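Local atomic coordinates of glutamate--tRNA ligase (PDB entry 3AII), a protein that probably catalyses the ATP-dependent attachment of glutamate to tRNA(Glu) and, as a non-discriminating archaeal enzyme, also to tRNA(Gln). Residues R369-E374 with K387-L392; P152-W157 with T354-A359. One frame throughout, in Å; residues are numbered along the deposited sequence.

Interaction 1: residues R369-E374 with K387-L392; sequences RKLMVE and KKIYGL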
loop_
_atom_site.group_PDB
_atom_site.type_symbol
_atom_site.label_atom_id
_atom_site.label_comp_id
_atom_site.label_asym_id
_atom_site.label_seq_id
_atom_site.Cartn_x
_atom_site.Cartn_y
_atom_site.Cartn_z
ATOM N N ARG A 369 1.897 10.525 -0.877
ATOM C CA ARG A 369 1.801 11.505 0.195
ATOM C C ARG A 369 0.890 12.652 -0.219
ATOM O O ARG A 369 0.030 13.069 0.551
ATOM C CB ARG A 369 3.177 12.037 0.608
ATOM C CG ARG A 369 3.108 13.032 1.766
ATOM C CD ARG A 369 4.489 13.455 2.248
ATOM N NE ARG A 369 5.250 12.354 2.834
ATOM C CZ ARG A 369 5.211 12.003 4.118
ATOM N NH1 ARG A 369 5.948 10.992 4.543
ATOM N NH2 ARG A 369 4.434 12.654 4.981
ATOM N N LYS A 370 1.063 13.143 -1.441
ATOM C CA LYS A 370 0.262 14.273 -1.909
ATOM C C LYS A 370 -1.223 13.929 -1.962
ATOM O O LYS A 370 -2.067 14.735 -1.567
ATOM C CB LYS A 370 0.751 14.781 -3.273
ATOM C CG LYS A 370 -0.105 15.913 -3.821
ATOM C CD LYS A 370 0.582 16.698 -4.924
ATOM C CE LYS A 370 -0.354 17.783 -5.460
ATOM N NZ LYS A 370 0.322 18.731 -6.389
ATOM N N LEU A 371 -1.533 12.725 -2.429
ATOM C CA LEU A 371 -2.913 12.256 -2.504
ATOM C C LEU A 371 -3.545 12.267 -1.120
ATOM O O LEU A 371 -4.602 12.867 -0.907
ATOM C CB LEU A 371 -2.962 10.837 -3.062
ATOM C CG LEU A 371 -4.367 10.222 -3.064
ATOM C CD1 LEU A 371 -5.284 10.996 -4.001
ATOM C CD2 LEU A 371 -4.323 8.756 -3.444
ATOM N N MET A 372 -2.887 11.608 -0.174
ATOM C CA MET A 372 -3.444 11.495 1.172
ATOM C C MET A 372 -3.590 12.833 1.878
ATOM O O MET A 372 -4.539 13.036 2.637
ATOM C CB MET A 372 -2.617 10.531 2.025
ATOM C CG MET A 372 -2.549 9.129 1.436
ATOM S SD MET A 372 -4.175 8.505 0.977
ATOM C CE MET A 372 -3.785 6.808 0.564
ATOM N N VAL A 373 -2.647 13.733 1.650
ATOM C CA VAL A 373 -2.703 15.056 2.259
ATOM C C VAL A 373 -3.881 15.859 1.714
ATOM O O VAL A 373 -4.608 16.495 2.476
ATOM C CB VAL A 373 -1.400 15.841 2.042
ATOM C CG1 VAL A 373 -1.600 17.314 2.373
ATOM C CG2 VAL A 373 -0.278 15.246 2.898
ATOM N N GLU A 374 -4.070 15.829 0.398
ATOM C CA GLU A 374 -5.136 16.620 -0.212
ATOM C C GLU A 374 -6.529 16.072 0.112
ATOM O O GLU A 374 -7.496 16.825 0.165
ATOM C CB GLU A 374 -4.918 16.807 -1.724
ATOM C CG GLU A 374 -5.347 15.651 -2.610
ATOM C CD GLU A 374 -4.978 15.871 -4.078
ATOM O OE1 GLU A 374 -4.272 16.858 -4.386
ATOM O OE2 GLU A 374 -5.388 15.053 -4.928
ATOM N N LYS A 387 -6.469 6.016 -11.211
ATOM C CA LYS A 387 -6.220 7.107 -12.144
ATOM C C LYS A 387 -5.874 8.395 -11.414
ATOM O O LYS A 387 -5.115 9.221 -11.916
ATOM C CB LYS A 387 -7.413 7.303 -13.088
ATOM C CG LYS A 387 -7.490 6.222 -14.160
ATOM C CD LYS A 387 -8.750 6.309 -15.010
ATOM C CE LYS A 387 -8.754 5.199 -16.057
ATOM N NZ LYS A 387 -10.026 5.112 -16.826
ATOM N N LYS A 388 -6.426 8.559 -10.219
ATOM C CA LYS A 388 -6.097 9.704 -9.394
ATOM C C LYS A 388 -4.630 9.648 -8.965
ATOM O O LYS A 388 -3.925 10.658 -8.968
ATOM C CB LYS A 388 -7.019 9.745 -8.173
ATOM C CG LYS A 388 -6.762 10.903 -7.242
ATOM C CD LYS A 388 -6.741 12.218 -7.985
ATOM C CE LYS A 388 -6.528 13.368 -7.021
ATOM N NZ LYS A 388 -5.921 14.552 -7.684
ATOM N N ILE A 389 -4.169 8.463 -8.596
ATOM C CA ILE A 389 -2.785 8.318 -8.169
ATOM C C ILE A 389 -1.875 8.494 -9.392
ATOM O O ILE A 389 -0.821 9.139 -9.316
ATOM C CB ILE A 389 -2.543 6.948 -7.515
ATOM C CG1 ILE A 389 -3.287 6.859 -6.177
ATOM C CG2 ILE A 389 -1.051 6.696 -7.306
ATOM C CD1 ILE A 389 -3.253 5.482 -5.561
ATOM N N TYR A 390 -2.301 7.949 -10.524
ATOM C CA TYR A 390 -1.497 8.032 -11.740
ATOM C C TYR A 390 -1.341 9.481 -12.183
ATOM O O TYR A 390 -0.278 9.886 -12.659
ATOM C CB TYR A 390 -2.117 7.211 -12.875
ATOM C CG TYR A 390 -2.216 5.723 -12.601
ATOM C CD1 TYR A 390 -1.380 5.107 -11.681
ATOM C CD2 TYR A 390 -3.122 4.930 -13.297
ATOM C CE1 TYR A 390 -1.463 3.751 -11.434
ATOM C CE2 TYR A 390 -3.208 3.567 -13.058
ATOM C CZ TYR A 390 -2.375 2.985 -12.127
ATOM O OH TYR A 390 -2.446 1.635 -11.888
ATOM N N GLY A 391 -2.410 10.256 -12.041
ATOM C CA GLY A 391 -2.377 11.663 -12.387
ATOM C C GLY A 391 -1.321 12.434 -11.615
ATOM O O GLY A 391 -0.601 13.260 -12.182
ATOM N N LEU A 392 -1.225 12.165 -10.316
ATOM C CA LEU A 392 -0.235 12.826 -9.483
ATOM C C LEU A 392 1.163 12.347 -9.838
ATOM O O LEU A 392 2.113 13.134 -9.879
ATOM C CB LEU A 392 -0.516 12.548 -8.004
ATOM C CG LEU A 392 -1.741 13.258 -7.433
ATOM C CD1 LEU A 392 -2.037 12.714 -6.046
ATOM C CD2 LEU A 392 -1.511 14.760 -7.394
#

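Interaction 2: residues P152-W157 with T354-A359; sequences PADLEW and TLRAIA. With EDO (1,2-ethanediol), chain C.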
loop_
_atom_site.group_PDB
_atom_site.type_symbol
_atom_site.label_atom_id
_atom_site.label_comp_id
_atom_site.label_asym_id
_atom_site.label_seq_id
_atom_site.Cartn_x
_atom_site.Cartn_y
_atom_site.Cartn_z
ATOM N N PRO A 152 8.622 -1.474 8.702
ATOM C CA PRO A 152 9.397 -0.237 8.846
ATOM C C PRO A 152 10.089 0.188 7.548
ATOM O O PRO A 152 10.241 1.379 7.282
ATOM C CB PRO A 152 10.428 -0.582 9.933
ATOM C CG PRO A 152 10.285 -2.057 10.189
ATOM C CD PRO A 152 8.942 -2.471 9.738
ATOM N N ALA A 153 10.499 -0.775 6.738
ATOM C CA ALA A 153 11.101 -0.448 5.450
ATOM C C ALA A 153 10.101 0.316 4.561
ATOM O O ALA A 153 10.469 1.281 3.870
ATOM C CB ALA A 153 11.593 -1.720 4.757
ATOM N N ASP A 154 8.837 -0.116 4.584
ATOM C CA ASP A 154 7.788 0.537 3.796
ATOM C C ASP A 154 7.559 1.955 4.290
ATOM O O ASP A 154 7.344 2.867 3.490
ATOM C CB ASP A 154 6.463 -0.232 3.867
ATOM C CG ASP A 154 6.501 -1.586 3.132
ATOM O OD1 ASP A 154 7.496 -1.932 2.455
ATOM O OD2 ASP A 154 5.512 -2.333 3.267
ATOM N N LEU A 155 7.573 2.137 5.611
ATOM C CA LEU A 155 7.423 3.466 6.200
ATOM C C LEU A 155 8.562 4.394 5.779
ATOM O O LEU A 155 8.342 5.568 5.486
ATOM C CB LEU A 155 7.393 3.369 7.722
ATOM C CG LEU A 155 6.072 2.848 8.263
ATOM C CD1 LEU A 155 6.142 2.663 9.780
ATOM C CD2 LEU A 155 4.967 3.826 7.896
ATOM N N GLU A 156 9.783 3.868 5.784
ATOM C CA GLU A 156 10.941 4.642 5.345
ATOM C C GLU A 156 10.736 5.065 3.893
ATOM O O GLU A 156 10.981 6.213 3.526
ATOM C CB GLU A 156 12.246 3.836 5.502
ATOM C CG GLU A 156 12.690 3.608 6.964
ATOM C CD GLU A 156 13.804 2.589 7.084
ATOM O OE1 GLU A 156 14.072 1.883 6.092
ATOM O OE2 GLU A 156 14.413 2.479 8.168
ATOM N N TRP A 157 10.271 4.140 3.067
ATOM C CA TRP A 157 10.011 4.451 1.665
ATOM C C TRP A 157 9.036 5.616 1.533
ATOM O O TRP A 157 9.229 6.503 0.688
ATOM C CB TRP A 157 9.486 3.218 0.934
ATOM C CG TRP A 157 9.148 3.473 -0.505
ATOM C CD1 TRP A 157 10.029 3.558 -1.549
ATOM C CD2 TRP A 157 7.843 3.677 -1.066
ATOM N NE1 TRP A 157 9.353 3.799 -2.720
ATOM C CE2 TRP A 157 8.013 3.879 -2.455
ATOM C CE3 TRP A 157 6.549 3.716 -0.533
ATOM C CZ2 TRP A 157 6.939 4.113 -3.318
ATOM C CZ3 TRP A 157 5.481 3.945 -1.390
ATOM C CH2 TRP A 157 5.686 4.140 -2.774
ATOM N N THR A 354 0.085 -3.490 -2.840
ATOM C CA THR A 354 1.096 -3.204 -1.826
ATOM C C THR A 354 1.938 -1.999 -2.236
ATOM O O THR A 354 2.066 -1.695 -3.425
ATOM C CB THR A 354 2.046 -4.394 -1.610
ATOM O OG1 THR A 354 2.671 -4.739 -2.848
ATOM C CG2 THR A 354 1.279 -5.611 -1.091
ATOM N N LEU A 355 2.508 -1.309 -1.253
ATOM C CA LEU A 355 3.477 -0.261 -1.571
ATOM C C LEU A 355 4.648 -0.841 -2.373
ATOM O O LEU A 355 5.183 -0.191 -3.273
ATOM C CB LEU A 355 3.964 0.417 -0.289
ATOM C CG LEU A 355 2.836 1.066 0.528
ATOM C CD1 LEU A 355 3.437 1.822 1.723
ATOM C CD2 LEU A 355 1.993 1.991 -0.334
ATOM N N ARG A 356 5.047 -2.068 -2.057
ATOM C CA ARG A 356 6.140 -2.710 -2.792
ATOM C C ARG A 356 5.823 -2.902 -4.273
ATOM O O ARG A 356 6.658 -2.614 -5.138
ATOM C CB ARG A 356 6.530 -4.039 -2.127
ATOM C CG ARG A 356 7.287 -3.801 -0.828
ATOM C CD ARG A 356 7.162 -4.913 0.220
ATOM N NE ARG A 356 7.880 -4.449 1.404
ATOM C CZ ARG A 356 9.105 -4.825 1.740
ATOM N NH1 ARG A 356 9.747 -5.742 1.024
ATOM N NH2 ARG A 356 9.685 -4.300 2.807
ATOM N N ALA A 357 4.614 -3.369 -4.576
ATOM C CA ALA A 357 4.230 -3.554 -5.966
ATOM C C ALA A 357 4.198 -2.221 -6.702
ATOM O O ALA A 357 4.711 -2.115 -7.822
ATOM C CB ALA A 357 2.877 -4.249 -6.064
ATOM N N ILE A 358 3.597 -1.195 -6.102
ATOM C CA ILE A 358 3.511 0.071 -6.835
ATOM C C ILE A 358 4.871 0.759 -6.970
ATOM O O ILE A 358 5.159 1.370 -8.008
ATOM C CB ILE A 358 2.428 1.033 -6.306
ATOM C CG1 ILE A 358 2.687 1.437 -4.859
ATOM C CG2 ILE A 358 1.046 0.399 -6.432
ATOM C CD1 ILE A 358 1.710 2.484 -4.347
ATOM N N ALA A 359 5.718 0.641 -5.950
ATOM C CA ALA A 359 7.090 1.152 -6.074
ATOM C C ALA A 359 7.849 0.490 -7.220
ATOM O O ALA A 359 8.632 1.141 -7.929
ATOM C CB ALA A 359 7.858 0.992 -4.764
HETATM C C1 EDO C . 8.195 -0.265 -0.167
HETATM O O1 EDO C . 9.175 -0.820 0.733
HETATM C C2 EDO C . 8.895 0.204 -1.437
HETATM O O2 EDO C . 9.502 -0.922 -2.086
HETATM O O HOH W 1 4.502 -2.973 0.708
#

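Interaction 1: residues R369-E374 with K387-L392
Leu371 packs against three side chains of the other helix, Lys388, Ile389 and Leu392. With its CG anti to the backbone N (chi1 175°), Leu371 sends its two methyls to different partners. CD2 meets Ile389 CG1 at 3.5 Å, shorter than usual for two carbons, and there the two side chains run across each other at about a right angle. Leu371 CD1 lies 3.6 Å from Lys388 CG, against the aliphatic root of that lysine. At the base of the side chain, Leu371 CB receives Leu392 CD1 at 3.6 Å. The axes of the two short segments run at 118° to one another, with Leu371 and Ile389 in register at the crossing. Met384, in the loop before helix 386-397, touches both residues and adds to this buried half.

Toward solvent the fit loosens. Leu392 turns its second methyl, CD2, to Lys370, whose extended chain crosses it at a slant, CE 3.8 Å from Leu392 CD2. Glu374 and Lys388 reach for each other from opposite directions, and Glu374 OE2 comes 2.9 Å from Lys388 NZ in an exposed salt bridge whose hydrogen bond is weak. The bend of Lys388 at chi2 (51°) lets it cover the leucine with its methylenes and still carry the ammonium to the carboxylate.

Helix 365-375 also leans on helix 111-126 through Met372, and Arg369 is salt-bridged to Glu122, while on helix 386-397 the ring of Tyr390 meets His552 near the C-terminus. The pair therefore stands between the nucleotide-binding core and the anticodon-binding part, probably within the stem-contact region of this class I family. The contact rests mainly on hydrocarbon; the lone ion pair, weakly bonded and exposed, probably contributes little to its strength.

Interaction 2: residues P152-W157 with T354-A359
Asp154 places its CG beside its own backbone N (chi1 -69°), and the chain of Arg356, extended from CG to NE, carries the guanidinium to the carboxylate, crossing Asp154 at about a right angle, although its CB starts off facing away from helix 147-158. Trp157, whose CG lies opposite its backbone N (chi1 178°), swings its indole across to Leu355 and Ala359.

Arg356 NE donates to Asp154 OD1 at 2.8 Å, on the syn lone pair, with the oxygen tilted out of the guanidinium plane. Arg356 NH2 adds a weak bond to the same OD1 at 3.2 Å. The carboxylate and guanidinium planes stand 53° apart, and a single oxygen takes both nitrogens. An ethanediol, probably from the crystallisation liquor, gives OD1 a third donor, its O1 lying 2.6 Å from Asp154 OD1. The other oxygen, Asp154 OD2, accepts from a water at 2.8 Å; that water accepts from the backbone N of Arg356 at 3.0 Å.

Asp154 OD2 also takes the backbone N-H of Leu109, within the predicted HIGH motif, the ATP-site signature of class I synthetases. Leu109 is further bonded to the backbone of Leu355. Asp154 thus ties a helix of the Rossmann-type catalytic fold to the HIGH turn and to the first turn of helix 355-360. Thr354 is the N-cap of that helix, its OG1 accepting from Ala357 N.

Beyond the charges the contact turns apolar. Trp157 CZ3 rests 4.0 Å from Leu355 CB, and the Ala359 methyl approaches the six-membered ring obliquely, CB lying 3.6 Å from Trp157 CZ2. The ethanediol lies between the indole, Ala359 and the arginine chain, its C2 over one ring face, 3.4 Å from Trp157 CG.

Overall arrangement
Both interactions lie within the catalytic domain, and neither is wholly buried. They share no segment, yet helices 355-360 and 365-375 follow each other in the chain, and Trp157 and Ile358 of interaction 2 touch Pro365 and Ile368 on the second of these helices. The centres of the two contacts lie about 16 Å apart. Interaction 2, nearer the middle of the chain, joins parts distant in sequence beside the HIGH turn, and its buried acid carries a network of protein, water and ethanediol bonds. Interaction 1 is a local packing of neighbouring helices: Leu371 and Ile389 are buried, and its one ion pair is at the surface.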